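Local coordinates for DUF2235 domain-containing protein (Pseudomonas aeruginosa, PDB 4O5P), which acts as a type VI secretion phospholipase effector (Tle1) and probably hydrolyses membrane phospholipids with an alpha/beta-hydrolase type of active site, at residues 179-184 with 191-196; 346-351 with 687-692. One frame throughout, in Å; residues are numbered along the deposited sequence.

How the interactions relate
Interaction 1 comes first along the chain and is closed before interaction 2 opens; their centres lie 25 Å apart, with nearest atoms about 16 Å apart, so they do not touch. Interaction 1 is a local surface contact, only seven residues apart in sequence, in the connection between helices 168-178 and 195-219. Interaction 2 is buried and joins the catalytic region to the C-terminal region across 336 residues. It is also the one beside the probable active site: Leu346 touches Asp281, which with Ser237 and His379 fits a Ser-His-Asp triad. Interaction 1 likewise reaches residues of the C-terminal region, through Trp182 and Thr183 on Leu605 and Leu606.

Interaction 1 (179-184 with 191-196); sequences STNWTV and LLENGE
Thr183 and Leu191 close a hairpin-shaped excursion between helix 168-178 and helix 195-219; its two legs, 179-184 and 191-196, run nearly antiparallel on the protein surface, 160° apart. One direct backbone hydrogen bond ties them, from Leu191 N to Thr183 O (2.9 Å). Further along, where the legs stay just as close, a water links them: it donates to Leu191 O (2.7 Å) and to Thr180 O, and accepts from Glu193 N, gripping three backbone atoms at once. On the 179-184 leg Asn181 N donates to Ser179 OG (3.1 Å), an ST turn just after helix 168-178.

Polar contacts gather round Glu193. Its CG lies beside the backbone N (chi1 -64°) and the chain beyond is extended, which carries the carboxylate alongside Thr180 O and over to Asn181. Glu193 OE1 comes within 3.4 Å of Ser179 O; Lys198, from the first turn of helix 195-219, forms a salt bridge with Glu193 OE1 and a hydrogen bond with Ser179 O, so one ammonium group serves both acceptors, while Asn194 is the N-cap of that helix, its OD1 bonded to Lys197 N.

Apolar and mixed packing completes the contact. CE3, on the six-membered ring of Trp182, lies 3.4 Å from Leu191 O in an oblique approach, while the indole NE1 bonds to Leu605 O. Leu191 CD2 meets Asn181 O, and Leu191 CB meets Thr183 CG2. Thr180 OG1 hydrogen-bonds to Glu143, while its methyl serves the other leg: Thr180 CG2 lies 3.4 Å from Glu193 O and packs tightly on Gly195 CA, at 3.5 Å.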
# COMPACT_ATOMS: atom_id res chain seq x y z
N SER A 179 -20.11 3.60 -1.27
CA SER A 179 -19.60 2.23 -1.06
C SER A 179 -20.30 1.20 -1.94
O SER A 179 -21.45 1.40 -2.37
CB SER A 179 -19.77 1.80 0.41
OG SER A 179 -19.23 0.51 0.66
N THR A 180 -19.62 0.09 -2.20
CA THR A 180 -20.24 -1.01 -2.92
C THR A 180 -20.80 -2.08 -1.98
O THR A 180 -21.38 -3.07 -2.44
CB THR A 180 -19.31 -1.63 -3.98
OG1 THR A 180 -17.99 -1.80 -3.43
CG2 THR A 180 -19.21 -0.71 -5.17
N ASN A 181 -20.65 -1.86 -0.67
CA ASN A 181 -21.23 -2.75 0.35
C ASN A 181 -21.01 -4.25 0.16
O ASN A 181 -21.96 -5.03 0.29
CB ASN A 181 -22.74 -2.51 0.46
CG ASN A 181 -23.09 -1.06 0.66
OD1 ASN A 181 -23.85 -0.49 -0.12
ND2 ASN A 181 -22.53 -0.45 1.69
N TRP A 182 -19.79 -4.67 -0.14
CA TRP A 182 -19.56 -6.09 -0.42
C TRP A 182 -19.93 -6.97 0.76
O TRP A 182 -19.48 -6.74 1.88
CB TRP A 182 -18.12 -6.37 -0.88
CG TRP A 182 -17.78 -7.85 -0.92
CD1 TRP A 182 -16.90 -8.52 -0.10
CD2 TRP A 182 -18.33 -8.84 -1.81
NE1 TRP A 182 -16.86 -9.86 -0.43
CE2 TRP A 182 -17.73 -10.08 -1.47
CE3 TRP A 182 -19.26 -8.80 -2.85
CZ2 TRP A 182 -18.04 -11.27 -2.14
CZ3 TRP A 182 -19.57 -9.98 -3.51
CH2 TRP A 182 -18.96 -11.20 -3.16
N THR A 183 -20.79 -7.96 0.50
CA THR A 183 -21.00 -9.07 1.43
C THR A 183 -21.43 -10.36 0.72
O THR A 183 -21.72 -10.37 -0.48
CB THR A 183 -22.02 -8.75 2.54
OG1 THR A 183 -21.88 -9.70 3.60
CG2 THR A 183 -23.46 -8.78 2.00
N VAL A 184 -21.46 -11.45 1.49
CA VAL A 184 -22.00 -12.72 1.02
C VAL A 184 -23.08 -13.12 2.00
O VAL A 184 -22.85 -13.14 3.21
CB VAL A 184 -20.92 -13.81 0.99
CG1 VAL A 184 -21.48 -15.09 0.40
CG2 VAL A 184 -19.71 -13.33 0.19
N LEU A 191 -23.26 -9.89 -2.94
CA LEU A 191 -23.99 -8.65 -3.11
C LEU A 191 -23.13 -7.69 -3.92
O LEU A 191 -22.19 -7.09 -3.39
CB LEU A 191 -24.38 -8.02 -1.78
CG LEU A 191 -24.99 -6.62 -1.94
CD1 LEU A 191 -26.42 -6.70 -2.46
CD2 LEU A 191 -24.90 -5.81 -0.66
N LEU A 192 -23.45 -7.55 -5.20
CA LEU A 192 -22.61 -6.73 -6.08
C LEU A 192 -23.27 -5.40 -6.44
O LEU A 192 -24.41 -5.36 -6.93
CB LEU A 192 -22.23 -7.50 -7.34
CG LEU A 192 -21.08 -6.90 -8.16
CD1 LEU A 192 -19.83 -6.79 -7.29
CD2 LEU A 192 -20.81 -7.73 -9.41
N GLU A 193 -22.56 -4.31 -6.19
CA GLU A 193 -23.04 -2.99 -6.58
C GLU A 193 -22.03 -2.31 -7.52
O GLU A 193 -20.83 -2.59 -7.47
CB GLU A 193 -23.33 -2.12 -5.35
CG GLU A 193 -24.46 -2.63 -4.44
CD GLU A 193 -24.68 -1.75 -3.21
OE1 GLU A 193 -23.94 -0.75 -3.04
OE2 GLU A 193 -25.57 -2.05 -2.39
N ASN A 194 -22.53 -1.45 -8.39
CA ASN A 194 -21.71 -0.76 -9.37
C ASN A 194 -21.11 0.51 -8.77
O ASN A 194 -21.80 1.52 -8.62
CB ASN A 194 -22.56 -0.43 -10.61
CG ASN A 194 -21.76 0.21 -11.73
OD1 ASN A 194 -20.94 1.09 -11.50
ND2 ASN A 194 -22.00 -0.24 -12.95
N GLY A 195 -19.81 0.45 -8.44
CA GLY A 195 -19.11 1.56 -7.82
C GLY A 195 -19.18 2.88 -8.58
O GLY A 195 -19.42 3.93 -7.97
N GLU A 196 -18.99 2.83 -9.89
CA GLU A 196 -19.03 4.03 -10.71
C GLU A 196 -20.37 4.75 -10.54
O GLU A 196 -20.42 5.95 -10.20
CB GLU A 196 -18.78 3.67 -12.18
CG GLU A 196 -18.42 4.87 -13.06
CD GLU A 196 -18.11 4.48 -14.50
OE1 GLU A 196 -18.10 3.27 -14.82
OE2 GLU A 196 -17.86 5.40 -15.32
O HOH W 1 -20.48 -5.19 -4.18

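Interaction 2 (346-351 with 687-692); sequences LDSIRR and VHFDNE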
# COMPACT_ATOMS: atom_id res chain seq x y z
N LEU A 346 4.10 -6.22 -5.36
CA LEU A 346 4.24 -4.91 -5.94
C LEU A 346 3.29 -4.76 -7.13
O LEU A 346 3.07 -5.70 -7.90
CB LEU A 346 5.69 -4.70 -6.38
CG LEU A 346 6.04 -3.37 -7.04
CD1 LEU A 346 5.83 -2.19 -6.07
CD2 LEU A 346 7.48 -3.40 -7.53
N ASP A 347 2.70 -3.58 -7.27
CA ASP A 347 2.14 -3.21 -8.56
C ASP A 347 3.03 -2.18 -9.23
O ASP A 347 3.08 -1.02 -8.83
CB ASP A 347 0.71 -2.67 -8.42
CG ASP A 347 -0.35 -3.71 -8.76
OD1 ASP A 347 -0.72 -4.48 -7.86
OD2 ASP A 347 -0.81 -3.76 -9.93
N SER A 348 3.73 -2.62 -10.27
CA SER A 348 4.48 -1.69 -11.10
C SER A 348 3.51 -0.76 -11.85
O SER A 348 2.34 -1.07 -12.01
CB SER A 348 5.33 -2.47 -12.10
OG SER A 348 6.02 -1.62 -13.00
N ILE A 349 3.99 0.39 -12.30
CA ILE A 349 3.16 1.26 -13.13
C ILE A 349 3.41 0.99 -14.62
O ILE A 349 2.91 1.73 -15.48
CB ILE A 349 3.42 2.74 -12.87
CG1 ILE A 349 4.90 3.07 -13.07
CG2 ILE A 349 2.94 3.13 -11.47
CD1 ILE A 349 5.16 4.55 -13.22
N ARG A 350 4.17 -0.07 -14.90
CA ARG A 350 4.35 -0.58 -16.27
C ARG A 350 3.08 -1.27 -16.77
O ARG A 350 2.36 -1.92 -16.01
CB ARG A 350 5.52 -1.59 -16.36
CG ARG A 350 6.23 -1.66 -17.74
CD ARG A 350 7.42 -2.60 -17.73
NE ARG A 350 7.02 -4.02 -17.69
CZ ARG A 350 7.81 -4.99 -17.25
NH1 ARG A 350 9.01 -4.70 -16.78
NH2 ARG A 350 7.39 -6.24 -17.24
N ARG A 351 2.80 -1.11 -18.06
CA ARG A 351 1.60 -1.68 -18.65
C ARG A 351 1.68 -1.64 -20.18
O ARG A 351 2.48 -0.88 -20.75
CB ARG A 351 0.36 -0.92 -18.17
CG ARG A 351 -0.02 0.26 -19.05
CD ARG A 351 0.94 1.45 -18.96
NE ARG A 351 0.45 2.55 -19.80
CZ ARG A 351 0.72 2.68 -21.10
NH1 ARG A 351 1.49 1.78 -21.71
NH2 ARG A 351 0.23 3.70 -21.80
N VAL A 687 5.12 -9.43 -8.64
CA VAL A 687 4.96 -8.11 -9.23
C VAL A 687 3.90 -8.16 -10.31
O VAL A 687 3.94 -9.02 -11.19
CB VAL A 687 6.28 -7.59 -9.86
CG1 VAL A 687 6.08 -6.16 -10.39
CG2 VAL A 687 7.40 -7.62 -8.87
N HIS A 688 2.93 -7.25 -10.23
CA HIS A 688 1.94 -7.09 -11.29
C HIS A 688 2.32 -5.93 -12.20
O HIS A 688 2.76 -4.88 -11.73
CB HIS A 688 0.56 -6.80 -10.69
CG HIS A 688 0.00 -7.94 -9.89
ND1 HIS A 688 0.34 -8.16 -8.58
CD2 HIS A 688 -0.85 -8.94 -10.23
CE1 HIS A 688 -0.28 -9.24 -8.14
NE2 HIS A 688 -1.01 -9.73 -9.12
N PHE A 689 2.13 -6.11 -13.50
CA PHE A 689 2.26 -5.00 -14.43
C PHE A 689 0.92 -4.93 -15.14
O PHE A 689 0.72 -5.55 -16.19
CB PHE A 689 3.38 -5.21 -15.46
CG PHE A 689 4.68 -5.71 -14.88
CD1 PHE A 689 4.90 -7.08 -14.71
CD2 PHE A 689 5.70 -4.83 -14.56
CE1 PHE A 689 6.11 -7.54 -14.19
CE2 PHE A 689 6.90 -5.28 -14.04
CZ PHE A 689 7.10 -6.63 -13.85
N ASP A 690 -0.02 -4.20 -14.53
CA ASP A 690 -1.41 -4.19 -14.98
C ASP A 690 -1.99 -5.60 -14.97
O ASP A 690 -2.15 -6.19 -13.91
CB ASP A 690 -1.51 -3.53 -16.36
CG ASP A 690 -2.96 -3.33 -16.81
OD1 ASP A 690 -3.91 -3.52 -16.01
OD2 ASP A 690 -3.13 -2.96 -17.99
N ASN A 691 -2.32 -6.15 -16.14
CA ASN A 691 -2.92 -7.47 -16.19
C ASN A 691 -1.89 -8.59 -16.10
O ASN A 691 -2.25 -9.73 -15.87
CB ASN A 691 -3.76 -7.64 -17.47
CG ASN A 691 -2.92 -7.52 -18.74
OD1 ASN A 691 -2.06 -6.65 -18.84
ND2 ASN A 691 -3.16 -8.41 -19.70
N GLU A 692 -0.62 -8.25 -16.30
CA GLU A 692 0.44 -9.26 -16.34
C GLU A 692 1.15 -9.38 -15.00
O GLU A 692 1.08 -8.47 -14.17
CB GLU A 692 1.46 -8.91 -17.44
CG GLU A 692 0.83 -8.65 -18.81
CD GLU A 692 1.86 -8.43 -19.89
OE1 GLU A 692 2.74 -7.55 -19.73
OE2 GLU A 692 1.80 -9.14 -20.91
O HOH W 2 0.31 -2.74 -12.13
O HOH W 3 -2.73 -4.84 -11.32
O HOH W 4 4.92 -7.55 -18.44
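Leu346 pairs with Val687 and Asp347 with His688 as parallel beta strands, the axes of the short strand segments 4.6 Å apart and 26° from parallel, in a small three-stranded sheet that joins the catalytic and C-terminal regions. His688 is held through both its backbone N and O, which bond to the residues flanking Asp347: His688 N donates to Leu346 O (2.8 Å, nearly straight), and Ser348 N donates to His688 O (2.9 Å, more bent). After Phe689 a type II' turn folds the chain back toward Glu692, making a tight hairpin.

On the face carrying Leu346, Ser348 and Phe689, the aromatic ring is sandwiched. Val687 CG1 covers one side toward the rim; on the opposite side the guanidinium of Arg350 lies flat, planes 3° apart, in a cation-pi stack with CZ 3.6 Å from the centroid of the Phe689 ring. A bend at chi3 (73°) folds the Arg350 chain over the ring, and Glu470, by a salt bridge, and Ser364, by a hydrogen bond, hold the group there. A water at the guanidinium edge links Arg350 NH2 to Glu692 OE1. Ser348 CB also touches the ring, obliquely, 3.4 Å from Phe689 CD2, while Ser348 OG bonds to Glu372.

The other face pairs Asp347 with His688, the carboxylate and imidazole planes nearly parallel but offset from each other. Asp347 OD2 takes a hydrogen bond from a water that also donates to Asp690 O. His688 ND1, buried here without a hydrogen-bonding partner, lies 3.7 Å from Leu346 O, which sits at the ring edge.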